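Beta-Ala-His dipeptidase (Homo sapiens, PDB 3DLJ) hydrolyses Xaa-His dipeptides, above all carnosine and anserine, as a secreted homodimeric metallopeptidase of the M20 family with two zinc ions per subunit. Local coordinates at residues Q18-H23 and N466-T471; G134-R139 and E460-W465; I152-A157 and L473-F478; S205-I210 and L445-A450. One frame throughout, in Å; residues are numbered along the deposited sequence.

Contact 1. Residues Q18-H23 and N466-T471; sequences QYIDLH and NYIEGT
Ile-20 reaches from helix 13-22 into the side of helix 464-482 and splits its two branches between two residues. Its CG1 lies beside the backbone N (chi1 -66°) and carries CD1 to Thr-471, whose CG2 is 3.7 Å from that CD1. The other branch, CG2, lies against Ile-468 with the two side chains running in opposite senses, 3.9 Å between the two CG2 atoms. An alanine at Ile-20 would lose both branches and would probably leave the methyls of Ile-468 and Thr-471 facing a gap between the helices. Thr-471 suits this apolar position because its OG1 turns back to Tyr-467 O (2.7 Å), which leaves its methyl for the interface. Next in sequence, Asp-21 brings OD1 to 4.3 Å from Glu-469 OE1; Lys-472 makes a salt bridge to each carboxylate, which should offset their repulsion. The short segments run nearly antiparallel, at 158°, with axes 9.9 Å apart. Helix 24-35 closes over Ile-20 and Ile-468 through Phe-27 and Gln-24, while Tyr-19 and Tyr-467 rest on helix 141-160.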
loop_
_atom_site.group_PDB
_atom_site.type_symbol
_atom_site.label_atom_id
_atom_site.label_comp_id
_atom_site.label_asym_id
_atom_site.label_seq_id
_atom_site.Cartn_x
_atom_site.Cartn_y
_atom_site.Cartn_z
ATOM N N GLN A 18 -27.441 -12.782 -2.867
ATOM C CA GLN A 18 -27.726 -13.926 -3.730
ATOM C C GLN A 18 -27.022 -13.758 -5.074
ATOM O O GLN A 18 -26.385 -14.686 -5.540
ATOM C CB GLN A 18 -29.238 -14.104 -3.988
ATOM C CG GLN A 18 -30.118 -14.401 -2.788
ATOM C CD GLN A 18 -31.647 -14.312 -3.113
ATOM O OE1 GLN A 18 -32.084 -14.490 -4.278
ATOM N NE2 GLN A 18 -32.447 -14.051 -2.084
ATOM N N TYR A 19 -27.171 -12.582 -5.694
ATOM C CA TYR A 19 -26.522 -12.238 -6.982
ATOM C C TYR A 19 -25.003 -12.448 -6.918
ATOM O O TYR A 19 -24.420 -13.133 -7.757
ATOM C CB TYR A 19 -26.868 -10.790 -7.411
ATOM C CG TYR A 19 -26.358 -10.386 -8.783
ATOM C CD1 TYR A 19 -27.187 -10.423 -9.916
ATOM C CD2 TYR A 19 -25.036 -9.979 -8.952
ATOM C CE1 TYR A 19 -26.697 -10.047 -11.192
ATOM C CE2 TYR A 19 -24.544 -9.622 -10.184
ATOM C CZ TYR A 19 -25.365 -9.656 -11.305
ATOM O OH TYR A 19 -24.793 -9.284 -12.510
ATOM N N ILE A 20 -24.377 -11.863 -5.908
ATOM C CA ILE A 20 -22.931 -11.990 -5.691
ATOM C C ILE A 20 -22.489 -13.473 -5.592
ATOM O O ILE A 20 -21.525 -13.857 -6.241
ATOM C CB ILE A 20 -22.446 -11.110 -4.486
ATOM C CG1 ILE A 20 -22.615 -9.615 -4.804
ATOM C CG2 ILE A 20 -20.993 -11.395 -4.162
ATOM C CD1 ILE A 20 -22.730 -8.642 -3.549
ATOM N N ASP A 21 -23.217 -14.302 -4.829
ATOM C CA ASP A 21 -22.920 -15.750 -4.752
ATOM C C ASP A 21 -23.093 -16.489 -6.063
ATOM O O ASP A 21 -22.266 -17.335 -6.386
ATOM C CB ASP A 21 -23.750 -16.467 -3.680
ATOM C CG ASP A 21 -23.277 -16.181 -2.258
ATOM O OD1 ASP A 21 -22.059 -15.933 -1.994
ATOM O OD2 ASP A 21 -24.164 -16.214 -1.390
ATOM N N LEU A 22 -24.163 -16.195 -6.807
ATOM C CA LEU A 22 -24.353 -16.759 -8.168
ATOM C C LEU A 22 -23.345 -16.273 -9.222
ATOM O O LEU A 22 -23.038 -17.013 -10.153
ATOM C CB LEU A 22 -25.763 -16.483 -8.692
ATOM C CG LEU A 22 -26.946 -17.202 -8.006
ATOM C CD1 LEU A 22 -28.303 -16.527 -8.310
ATOM C CD2 LEU A 22 -26.960 -18.708 -8.380
ATOM N N HIS A 23 -22.862 -15.030 -9.118
ATOM C CA HIS A 23 -21.955 -14.497 -10.161
ATOM C C HIS A 23 -20.497 -14.521 -9.770
ATOM O O HIS A 23 -19.670 -13.909 -10.440
ATOM C CB HIS A 23 -22.380 -13.093 -10.596
ATOM C CG HIS A 23 -23.674 -13.093 -11.338
ATOM N ND1 HIS A 23 -24.899 -13.217 -10.701
ATOM C CD2 HIS A 23 -23.937 -13.059 -12.664
ATOM C CE1 HIS A 23 -25.857 -13.237 -11.609
ATOM N NE2 HIS A 23 -25.302 -13.139 -12.804
ATOM N N ASN A 466 -12.407 -13.682 0.788
ATOM C CA ASN A 466 -12.216 -12.248 1.017
ATOM C C ASN A 466 -12.715 -11.376 -0.124
ATOM O O ASN A 466 -13.313 -10.323 0.113
ATOM C CB ASN A 466 -10.757 -11.936 1.255
ATOM C CG ASN A 466 -10.261 -12.475 2.560
ATOM O OD1 ASN A 466 -10.336 -13.669 2.821
ATOM N ND2 ASN A 466 -9.711 -11.597 3.383
ATOM N N TYR A 467 -12.458 -11.816 -1.352
ATOM C CA TYR A 467 -12.867 -11.100 -2.554
ATOM C C TYR A 467 -14.390 -11.085 -2.738
ATOM O O TYR A 467 -14.965 -10.062 -3.079
ATOM C CB TYR A 467 -12.176 -11.745 -3.766
ATOM C CG TYR A 467 -12.528 -11.197 -5.131
ATOM C CD1 TYR A 467 -12.350 -9.834 -5.438
ATOM C CD2 TYR A 467 -12.990 -12.050 -6.143
ATOM C CE1 TYR A 467 -12.646 -9.327 -6.711
ATOM C CE2 TYR A 467 -13.275 -11.561 -7.414
ATOM C CZ TYR A 467 -13.097 -10.184 -7.698
ATOM O OH TYR A 467 -13.393 -9.673 -8.972
ATOM N N ILE A 468 -15.027 -12.229 -2.498
ATOM C CA ILE A 468 -16.470 -12.398 -2.664
ATOM C C ILE A 468 -17.277 -11.867 -1.489
ATOM O O ILE A 468 -18.234 -11.114 -1.685
ATOM C CB ILE A 468 -16.823 -13.867 -2.966
ATOM C CG1 ILE A 468 -16.156 -14.301 -4.281
ATOM C CG2 ILE A 468 -18.343 -14.064 -3.044
ATOM C CD1 ILE A 468 -16.506 -13.427 -5.508
ATOM N N GLU A 469 -16.886 -12.237 -0.269
ATOM C CA GLU A 469 -17.505 -11.697 0.937
ATOM C C GLU A 469 -17.280 -10.200 1.083
ATOM O O GLU A 469 -18.129 -9.503 1.650
ATOM C CB GLU A 469 -17.013 -12.439 2.181
ATOM C CG GLU A 469 -17.487 -13.915 2.244
ATOM C CD GLU A 469 -19.027 -14.093 2.171
ATOM O OE1 GLU A 469 -19.534 -14.807 1.269
ATOM O OE2 GLU A 469 -19.739 -13.527 3.012
ATOM N N GLY A 470 -16.149 -9.708 0.559
ATOM C CA GLY A 470 -15.832 -8.288 0.551
ATOM C C GLY A 470 -16.697 -7.491 -0.398
ATOM O O GLY A 470 -16.970 -6.333 -0.146
ATOM N N THR A 471 -17.101 -8.100 -1.511
ATOM C CA THR A 471 -18.112 -7.549 -2.397
ATOM C C THR A 471 -19.441 -7.305 -1.660
ATOM O O THR A 471 -20.067 -6.247 -1.829
ATOM C CB THR A 471 -18.326 -8.466 -3.650
ATOM O OG1 THR A 471 -17.056 -8.766 -4.271
ATOM C CG2 THR A 471 -19.265 -7.818 -4.661
#

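Contact 2. Residues G134-R139 and E460-W465; sequences GKLYGR and EKINRW
Arg-139 and Glu-460 form a salt bridge, NH2 to OE1 at 2.9 Å, with the oxygen close to the guanidinium plane and offering its anti lone pair. The arginine bends at chi2 and chi3 to bring its end back to the extended glutamate. Further N-H groups of the guanidinium go to the carbonyls of Gln-114, Pro-115 and Ser-457, while Glu-460 OE2 accepts from the backbone N of Thr-142 and of Asp-143, a ligand of both zinc ions. Glu-460 is thus a second-shell residue, and its charge suits a place ringed by donors.

Backbone bonds join the strands: Leu-136 and Ile-462 form a hydrogen-bonded pair, with Leu-136 N 2.7 Å from Ile-462 O, and Gly-138 N gives to Glu-460 O at 2.8 Å. At the far end Gly-134 O receives Arg-464 N at 2.9 Å, and a water links that same oxygen to Trp-465 N.

Over one face of the Tyr-137 ring lies Lys-461 CB, a CH-pi contact 3.9 Å from the centroid; the phenol OH accepts a hydrogen bond from Lys-135 NZ, which lies at the ring edge. Were Tyr-137 an alanine, the Lys-461 stem would probably lose its cover and the Lys-135 amine this partner. On the opposite side of the sheet from Tyr-137 and Lys-461, Leu-136 CD1 packs 4.1 Å from Ile-462 CG2. The whole is an antiparallel pairing in a small three-stranded sheet beside the dinuclear zinc site of this M20 peptidase.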
loop_
_atom_site.group_PDB
_atom_site.type_symbol
_atom_site.label_atom_id
_atom_site.label_comp_id
_atom_site.label_asym_id
_atom_site.label_seq_id
_atom_site.Cartn_x
_atom_site.Cartn_y
_atom_site.Cartn_z
ATOM N N GLY A 134 -8.708 -22.251 -2.587
ATOM C CA GLY A 134 -9.432 -21.009 -2.330
ATOM C C GLY A 134 -8.617 -19.714 -2.338
ATOM O O GLY A 134 -9.135 -18.674 -1.935
ATOM N N LYS A 135 -7.359 -19.761 -2.782
ATOM C CA LYS A 135 -6.507 -18.561 -2.858
ATOM C C LYS A 135 -6.216 -18.187 -4.319
ATOM O O LYS A 135 -5.804 -19.034 -5.112
ATOM C CB LYS A 135 -5.187 -18.784 -2.121
ATOM C CG LYS A 135 -5.337 -19.152 -0.654
ATOM C CD LYS A 135 -4.049 -19.667 -0.083
ATOM C CE LYS A 135 -3.940 -21.155 -0.236
ATOM N NZ LYS A 135 -2.515 -21.515 -0.491
ATOM N N LEU A 136 -6.429 -16.928 -4.667
ATOM C CA LEU A 136 -6.269 -16.483 -6.068
ATOM C C LEU A 136 -4.935 -15.787 -6.222
ATOM O O LEU A 136 -4.785 -14.642 -5.799
ATOM C CB LEU A 136 -7.419 -15.538 -6.476
ATOM C CG LEU A 136 -8.849 -16.010 -6.161
ATOM C CD1 LEU A 136 -9.917 -14.888 -6.289
ATOM C CD2 LEU A 136 -9.181 -17.209 -7.052
ATOM N N TYR A 137 -3.979 -16.471 -6.843
ATOM C CA TYR A 137 -2.585 -16.015 -6.909
ATOM C C TYR A 137 -2.306 -15.207 -8.164
ATOM O O TYR A 137 -2.651 -15.634 -9.264
ATOM C CB TYR A 137 -1.638 -17.214 -6.878
ATOM C CG TYR A 137 -1.468 -17.806 -5.507
ATOM C CD1 TYR A 137 -2.192 -18.918 -5.105
ATOM C CD2 TYR A 137 -0.556 -17.256 -4.613
ATOM C CE1 TYR A 137 -2.019 -19.460 -3.832
ATOM C CE2 TYR A 137 -0.388 -17.781 -3.350
ATOM C CZ TYR A 137 -1.102 -18.878 -2.971
ATOM O OH TYR A 137 -0.907 -19.368 -1.694
ATOM N N GLY A 138 -1.663 -14.050 -8.000
ATOM C CA GLY A 138 -1.363 -13.199 -9.124
ATOM C C GLY A 138 -0.968 -11.825 -8.658
ATOM O O GLY A 138 -1.396 -11.378 -7.583
ATOM N N ARG A 139 -0.153 -11.147 -9.453
ATOM C CA ARG A 139 0.243 -9.779 -9.124
ATOM C C ARG A 139 -0.946 -8.806 -9.257
ATOM O O ARG A 139 -1.594 -8.734 -10.304
ATOM C CB ARG A 139 1.442 -9.339 -9.989
ATOM C CG ARG A 139 1.722 -7.849 -9.936
ATOM C CD ARG A 139 2.124 -7.378 -8.491
ATOM N NE ARG A 139 3.543 -7.638 -8.231
ATOM C CZ ARG A 139 4.036 -8.381 -7.237
ATOM N NH1 ARG A 139 5.348 -8.527 -7.150
ATOM N NH2 ARG A 139 3.244 -8.961 -6.315
ATOM N N GLU A 460 1.898 -13.278 -4.381
ATOM C CA GLU A 460 0.738 -12.478 -3.982
ATOM C C GLU A 460 -0.568 -13.198 -4.334
ATOM O O GLU A 460 -0.671 -13.802 -5.381
ATOM C CB GLU A 460 0.747 -11.121 -4.710
ATOM C CG GLU A 460 -0.395 -10.226 -4.267
ATOM C CD GLU A 460 -0.492 -8.928 -5.006
ATOM O OE1 GLU A 460 0.478 -8.514 -5.714
ATOM O OE2 GLU A 460 -1.553 -8.281 -4.838
ATOM N N LYS A 461 -1.559 -13.095 -3.462
ATOM C CA LYS A 461 -2.891 -13.664 -3.694
ATOM C C LYS A 461 -3.921 -12.764 -3.015
ATOM O O LYS A 461 -3.573 -11.923 -2.175
ATOM C CB LYS A 461 -2.999 -15.076 -3.079
ATOM C CG LYS A 461 -2.644 -15.052 -1.593
ATOM C CD LYS A 461 -3.348 -16.065 -0.786
ATOM C CE LYS A 461 -2.992 -15.968 0.696
ATOM N NZ LYS A 461 -4.004 -15.185 1.452
ATOM N N ILE A 462 -5.185 -12.963 -3.380
ATOM C CA ILE A 462 -6.293 -12.627 -2.528
ATOM C C ILE A 462 -7.089 -13.917 -2.357
ATOM O O ILE A 462 -7.204 -14.702 -3.316
ATOM C CB ILE A 462 -7.162 -11.449 -3.075
ATOM C CG1 ILE A 462 -8.103 -10.929 -1.965
ATOM C CG2 ILE A 462 -7.917 -11.839 -4.390
ATOM C CD1 ILE A 462 -8.874 -9.701 -2.321
ATOM N N ASN A 463 -7.598 -14.172 -1.145
ATOM C CA ASN A 463 -8.525 -15.295 -0.954
ATOM C C ASN A 463 -9.858 -15.069 -1.671
ATOM O O ASN A 463 -10.411 -13.972 -1.616
ATOM C CB ASN A 463 -8.784 -15.576 0.540
ATOM C CG ASN A 463 -7.509 -15.858 1.311
ATOM O OD1 ASN A 463 -6.495 -16.237 0.734
ATOM N ND2 ASN A 463 -7.556 -15.682 2.621
ATOM N N ARG A 464 -10.376 -16.106 -2.336
ATOM C CA ARG A 464 -11.708 -16.025 -2.961
ATOM C C ARG A 464 -12.768 -15.556 -1.950
ATOM O O ARG A 464 -13.626 -14.730 -2.273
ATOM C CB ARG A 464 -12.121 -17.375 -3.572
ATOM C CG ARG A 464 -13.533 -17.372 -4.141
ATOM C CD ARG A 464 -14.051 -18.771 -4.507
ATOM N NE ARG A 464 -13.584 -19.179 -5.826
ATOM C CZ ARG A 464 -14.244 -19.000 -6.969
ATOM N NH1 ARG A 464 -13.695 -19.420 -8.093
ATOM N NH2 ARG A 464 -15.434 -18.405 -7.000
ATOM N N TRP A 465 -12.691 -16.072 -0.724
ATOM C CA TRP A 465 -13.654 -15.719 0.311
ATOM C C TRP A 465 -13.615 -14.229 0.641
ATOM O O TRP A 465 -14.673 -13.588 0.740
ATOM C CB TRP A 465 -13.401 -16.553 1.550
ATOM C CG TRP A 465 -14.386 -16.387 2.659
ATOM C CD1 TRP A 465 -15.613 -17.005 2.786
ATOM C CD2 TRP A 465 -14.204 -15.607 3.849
ATOM N NE1 TRP A 465 -16.207 -16.626 3.970
ATOM C CE2 TRP A 465 -15.367 -15.773 4.640
ATOM C CE3 TRP A 465 -13.180 -14.763 4.311
ATOM C CZ2 TRP A 465 -15.535 -15.128 5.878
ATOM C CZ3 TRP A 465 -13.344 -14.125 5.547
ATOM C CH2 TRP A 465 -14.510 -14.318 6.318
HETATM O O HOH W 1 -11.005 -18.466 0.015
#

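Contact 3. Residues I152-A157 and L473-F478; sequences INAVSA and LFAAFF
The ring of Phe-478 has the carbonyl oxygen of Phe-474, one helical turn back, over one face near the rim, and Val-155 N at its edge. Val-155 CG2 meets this ring obliquely, 3.6 Å from CZ, the two side chains lying at about a right angle. With its CG beside the backbone N (chi1 -62°), the phenylalanine extends across the gap to the neighbouring helix. Ala-154 CB also approaches the ring obliquely, 4.0 Å from Phe-478 CE1. That small methyl points toward helix 464-482, where it sits 3.9 Å from Phe-474 CB and 3.8 Å from Ala-475 N. Alanines suit the crossing: the CA atoms of Ala-154 and Ala-475 come within 5.3 Å, too near for bulky groups between them. The phenyl rings of Phe-474 and Phe-478 each meet Trp-151 edge-to-face, extending the aromatic cluster. With no hydrogen bond across it, and apolar in its side chains, the contact is a close helix-helix crossing, with short-segment axes 8.7 Å apart at -61°, between helices 141-160 and 464-482 of the domain that carries the zinc site.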
loop_
_atom_site.group_PDB
_atom_site.type_symbol
_atom_site.label_atom_id
_atom_site.label_comp_id
_atom_site.label_asym_id
_atom_site.label_seq_id
_atom_site.Cartn_x
_atom_site.Cartn_y
_atom_site.Cartn_z
ATOM N N ILE A 152 -16.509 -2.417 -7.471
ATOM C CA ILE A 152 -17.212 -2.317 -8.759
ATOM C C ILE A 152 -18.274 -3.414 -8.925
ATOM O O ILE A 152 -19.379 -3.154 -9.429
ATOM C CB ILE A 152 -16.228 -2.301 -9.972
ATOM C CG1 ILE A 152 -15.539 -0.931 -10.087
ATOM C CG2 ILE A 152 -16.958 -2.679 -11.286
ATOM C CD1 ILE A 152 -14.294 -0.903 -11.008
ATOM N N ASN A 153 -17.936 -4.637 -8.522
ATOM C CA ASN A 153 -18.860 -5.762 -8.617
ATOM C C ASN A 153 -20.082 -5.566 -7.708
ATOM O O ASN A 153 -21.184 -5.823 -8.141
ATOM C CB ASN A 153 -18.150 -7.103 -8.337
ATOM C CG ASN A 153 -17.115 -7.477 -9.425
ATOM O OD1 ASN A 153 -17.172 -6.989 -10.525
ATOM N ND2 ASN A 153 -16.184 -8.355 -9.095
ATOM N N ALA A 154 -19.883 -5.106 -6.462
ATOM C CA ALA A 154 -20.998 -4.693 -5.589
ATOM C C ALA A 154 -21.994 -3.732 -6.279
ATOM O O ALA A 154 -23.216 -3.953 -6.238
ATOM C CB ALA A 154 -20.480 -4.088 -4.260
ATOM N N VAL A 155 -21.475 -2.661 -6.873
ATOM C CA VAL A 155 -22.297 -1.707 -7.628
ATOM C C VAL A 155 -23.045 -2.398 -8.760
ATOM O O VAL A 155 -24.224 -2.139 -8.977
ATOM C CB VAL A 155 -21.457 -0.538 -8.224
ATOM C CG1 VAL A 155 -22.315 0.293 -9.172
ATOM C CG2 VAL A 155 -20.908 0.347 -7.132
ATOM N N SER A 156 -22.355 -3.286 -9.468
ATOM C CA SER A 156 -22.917 -4.003 -10.606
ATOM C C SER A 156 -24.044 -4.979 -10.210
ATOM O O SER A 156 -24.871 -5.324 -11.049
ATOM C CB SER A 156 -21.808 -4.715 -11.381
ATOM O OG SER A 156 -21.559 -5.996 -10.819
ATOM N N ALA A 157 -24.097 -5.394 -8.940
ATOM C CA ALA A 157 -25.206 -6.200 -8.428
ATOM C C ALA A 157 -26.517 -5.411 -8.276
ATOM O O ALA A 157 -27.558 -5.895 -8.695
ATOM C CB ALA A 157 -24.830 -6.875 -7.119
ATOM N N LEU A 473 -19.697 -6.929 1.649
ATOM C CA LEU A 473 -19.374 -5.902 2.626
ATOM C C LEU A 473 -19.607 -4.522 2.020
ATOM O O LEU A 473 -20.243 -3.650 2.638
ATOM C CB LEU A 473 -17.913 -6.027 3.089
ATOM C CG LEU A 473 -17.374 -4.941 4.026
ATOM C CD1 LEU A 473 -18.176 -4.986 5.285
ATOM C CD2 LEU A 473 -15.916 -5.156 4.351
ATOM N N PHE A 474 -19.083 -4.318 0.819
ATOM C CA PHE A 474 -19.292 -3.065 0.131
ATOM C C PHE A 474 -20.783 -2.797 -0.157
ATOM O O PHE A 474 -21.264 -1.662 -0.020
ATOM C CB PHE A 474 -18.422 -2.996 -1.150
ATOM C CG PHE A 474 -16.940 -2.822 -0.893
ATOM C CD1 PHE A 474 -16.470 -2.138 0.239
ATOM C CD2 PHE A 474 -15.999 -3.305 -1.818
ATOM C CE1 PHE A 474 -15.081 -1.958 0.461
ATOM C CE2 PHE A 474 -14.585 -3.128 -1.615
ATOM C CZ PHE A 474 -14.138 -2.452 -0.481
ATOM N N ALA A 475 -21.509 -3.830 -0.582
ATOM C CA ALA A 475 -22.981 -3.727 -0.782
ATOM C C ALA A 475 -23.738 -3.248 0.491
ATOM O O ALA A 475 -24.507 -2.268 0.451
ATOM C CB ALA A 475 -23.538 -5.057 -1.285
ATOM N N ALA A 476 -23.496 -3.917 1.618
ATOM C CA ALA A 476 -24.066 -3.510 2.906
ATOM C C ALA A 476 -23.706 -2.052 3.281
ATOM O O ALA A 476 -24.537 -1.309 3.840
ATOM C CB ALA A 476 -23.616 -4.476 4.012
ATOM N N PHE A 477 -22.469 -1.667 2.958
ATOM C CA PHE A 477 -21.896 -0.381 3.313
ATOM C C PHE A 477 -22.592 0.768 2.585
ATOM O O PHE A 477 -22.881 1.805 3.200
ATOM C CB PHE A 477 -20.384 -0.407 3.040
ATOM C CG PHE A 477 -19.673 0.876 3.358
ATOM C CD1 PHE A 477 -19.495 1.293 4.680
ATOM C CD2 PHE A 477 -19.155 1.664 2.337
ATOM C CE1 PHE A 477 -18.806 2.472 4.977
ATOM C CE2 PHE A 477 -18.478 2.851 2.632
ATOM C CZ PHE A 477 -18.304 3.253 3.958
ATOM N N PHE A 478 -22.875 0.579 1.290
ATOM C CA PHE A 478 -23.665 1.558 0.521
ATOM C C PHE A 478 -24.909 1.950 1.310
ATOM O O PHE A 478 -25.245 3.138 1.424
ATOM C CB PHE A 478 -24.111 1.017 -0.848
ATOM C CG PHE A 478 -22.985 0.660 -1.778
ATOM C CD1 PHE A 478 -23.217 -0.197 -2.855
ATOM C CD2 PHE A 478 -21.704 1.142 -1.576
ATOM C CE1 PHE A 478 -22.198 -0.555 -3.721
ATOM C CE2 PHE A 478 -20.675 0.782 -2.440
ATOM C CZ PHE A 478 -20.924 -0.067 -3.515
#

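Contact 4. Residues S205-I210 and L445-A450; sequences SDNLWI and LIPLGA. With ZN (zinc ion), chain D.
Leu-445 opens the contact with CB 4.0 Å from Asn-207 OD1. Ile-446 turns its side chain away and offers its carbonyl: Ser-205 OG gives it a hydrogen bond of 2.6 Å, almost in line with the C=O bond (177°), and serine suits the place as a short donor at this buried carbonyl. Pro-447, with no N-H to satisfy, lays its ring between Asn-207 and Trp-209, its CG 3.6 Å from Trp-209 CD1 at the indole edge. The indole NE1 bonds to Pro-447 O at 2.9 Å from above the carbonyl plane. Leu-448 N donates to a water that in turn donates to Ser-205 OG and Asn-207 O. At Gly-449 the backbones bridge: its O takes Trp-209 N in a nearly straight bond of 2.8 Å (174°) and lies over one face of the indole, while a side chain here would probably collide with Leu-208 CD2, which suits glycine to the place. Ala-450 O touches Leu-208 CD1. These loops follow strands 201-204 and 444-445, where Asp-206 OD2 binds zinc with His-110 and Asp-143, part of the M20 dinuclear site.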
loop_
_atom_site.group_PDB
_atom_site.type_symbol
_atom_site.label_atom_id
_atom_site.label_comp_id
_atom_site.label_asym_id
_atom_site.label_seq_id
_atom_site.Cartn_x
_atom_site.Cartn_y
_atom_site.Cartn_z
ATOM N N SER A 205 -9.681 0.913 0.028
ATOM C CA SER A 205 -9.585 -0.480 0.399
ATOM C C SER A 205 -8.273 -1.041 -0.147
ATOM O O SER A 205 -8.237 -1.670 -1.211
ATOM C CB SER A 205 -10.792 -1.254 -0.158
ATOM O OG SER A 205 -10.860 -2.579 0.356
ATOM N N ASP A 206 -7.183 -0.821 0.573
ATOM C CA ASP A 206 -5.885 -1.252 0.077
ATOM C C ASP A 206 -4.975 -1.602 1.229
ATOM O O ASP A 206 -3.873 -1.065 1.372
ATOM C CB ASP A 206 -5.271 -0.161 -0.799
ATOM C CG ASP A 206 -4.107 -0.675 -1.667
ATOM O OD1 ASP A 206 -3.850 -1.913 -1.681
ATOM O OD2 ASP A 206 -3.440 0.180 -2.316
ATOM N N ASN A 207 -5.451 -2.509 2.066
ATOM C CA ASN A 207 -4.744 -2.892 3.282
ATOM C C ASN A 207 -5.288 -4.195 3.820
ATOM O O ASN A 207 -6.290 -4.711 3.306
ATOM C CB ASN A 207 -4.754 -1.770 4.331
ATOM C CG ASN A 207 -6.134 -1.210 4.600
ATOM O OD1 ASN A 207 -6.823 -0.673 3.711
ATOM N ND2 ASN A 207 -6.528 -1.286 5.853
ATOM N N LEU A 208 -4.601 -4.751 4.813
ATOM C CA LEU A 208 -4.836 -6.110 5.247
ATOM C C LEU A 208 -5.374 -6.216 6.681
ATOM O O LEU A 208 -5.134 -5.338 7.518
ATOM C CB LEU A 208 -3.530 -6.901 5.141
ATOM C CG LEU A 208 -2.708 -6.800 3.851
ATOM C CD1 LEU A 208 -1.529 -7.730 3.951
ATOM C CD2 LEU A 208 -3.537 -7.086 2.603
ATOM N N TRP A 209 -6.091 -7.306 6.948
ATOM C CA TRP A 209 -6.446 -7.686 8.317
ATOM C C TRP A 209 -5.178 -8.164 9.012
ATOM O O TRP A 209 -4.143 -8.292 8.378
ATOM C CB TRP A 209 -7.503 -8.792 8.358
ATOM C CG TRP A 209 -8.779 -8.531 7.592
ATOM C CD1 TRP A 209 -9.300 -7.323 7.220
ATOM C CD2 TRP A 209 -9.687 -9.521 7.108
ATOM N NE1 TRP A 209 -10.474 -7.504 6.522
ATOM C CE2 TRP A 209 -10.731 -8.844 6.437
ATOM C CE3 TRP A 209 -9.710 -10.923 7.160
ATOM C CZ2 TRP A 209 -11.800 -9.516 5.835
ATOM C CZ3 TRP A 209 -10.782 -11.599 6.559
ATOM C CH2 TRP A 209 -11.813 -10.889 5.903
ATOM N N ILE A 210 -5.256 -8.406 10.315
ATOM C CA ILE A 210 -4.092 -8.895 11.060
ATOM C C ILE A 210 -4.317 -10.347 11.518
ATOM O O ILE A 210 -3.378 -11.093 11.745
ATOM C CB ILE A 210 -3.679 -7.912 12.224
ATOM C CG1 ILE A 210 -2.250 -8.203 12.735
ATOM C CG2 ILE A 210 -4.735 -7.891 13.361
ATOM C CD1 ILE A 210 -1.112 -7.494 11.936
ATOM N N LEU A 445 -10.636 3.474 5.957
ATOM C CA LEU A 445 -9.903 2.349 5.385
ATOM C C LEU A 445 -10.577 1.018 5.686
ATOM O O LEU A 445 -10.611 0.566 6.826
ATOM C CB LEU A 445 -8.433 2.331 5.835
ATOM C CG LEU A 445 -7.617 3.613 5.700
ATOM C CD1 LEU A 445 -6.272 3.371 6.326
ATOM C CD2 LEU A 445 -7.460 4.043 4.261
ATOM N N ILE A 446 -11.111 0.393 4.639
ATOM C CA ILE A 446 -11.757 -0.913 4.761
ATOM C C ILE A 446 -10.882 -1.996 4.114
ATOM O O ILE A 446 -10.919 -2.187 2.910
ATOM C CB ILE A 446 -13.186 -0.910 4.148
ATOM C CG1 ILE A 446 -13.968 0.334 4.632
ATOM C CG2 ILE A 446 -13.915 -2.193 4.513
ATOM C CD1 ILE A 446 -15.373 0.495 4.046
ATOM N N PRO A 447 -10.100 -2.711 4.931
ATOM C CA PRO A 447 -9.221 -3.745 4.419
ATOM C C PRO A 447 -10.033 -4.941 3.912
ATOM O O PRO A 447 -10.968 -5.353 4.581
ATOM C CB PRO A 447 -8.363 -4.118 5.639
ATOM C CG PRO A 447 -9.180 -3.714 6.852
ATOM C CD PRO A 447 -10.046 -2.575 6.407
ATOM N N LEU A 448 -9.694 -5.457 2.719
ATOM C CA LEU A 448 -10.262 -6.725 2.224
ATOM C C LEU A 448 -9.250 -7.868 2.269
ATOM O O LEU A 448 -9.630 -9.048 2.275
ATOM C CB LEU A 448 -10.823 -6.601 0.794
ATOM C CG LEU A 448 -12.117 -5.838 0.491
ATOM C CD1 LEU A 448 -12.759 -6.366 -0.801
ATOM C CD2 LEU A 448 -13.063 -5.952 1.629
ATOM N N GLY A 449 -7.969 -7.520 2.323
ATOM C CA GLY A 449 -6.912 -8.514 2.301
ATOM C C GLY A 449 -6.683 -9.281 3.586
ATOM O O GLY A 449 -6.943 -8.781 4.677
ATOM N N ALA A 450 -6.207 -10.518 3.459
ATOM C CA ALA A 450 -5.759 -11.265 4.627
ATOM C C ALA A 450 -4.323 -10.898 4.931
ATOM O O ALA A 450 -3.584 -10.435 4.060
ATOM C CB ALA A 450 -5.910 -12.785 4.447
HETATM ZN ZN ZN D . -2.061 -0.464 -3.361
HETATM O O HOH W 2 -8.149 -4.058 0.843
#

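From the N terminus, helix 13-22 meets helix 464-482 in contact 1, closing a loop of 442 residues that spans most of the chain. Contact 2 nests inside it, pairing strand 135-137 with the strand that leads into the same C-terminal helix. Helix 141-160 follows directly and returns to helix 464-482 in contact 3, so contact 3 crosses both contact 1 and contact 2. Innermost is contact 4, nested within all three, between loops that follow two strands of the six-stranded sheet. Helix 464-482 thus links the N-terminal helix and helix 141-160, and through Asn-466 on Leu-448 and Phe-474 on Ser-205 it touches the loops of contact 4 near the zinc site.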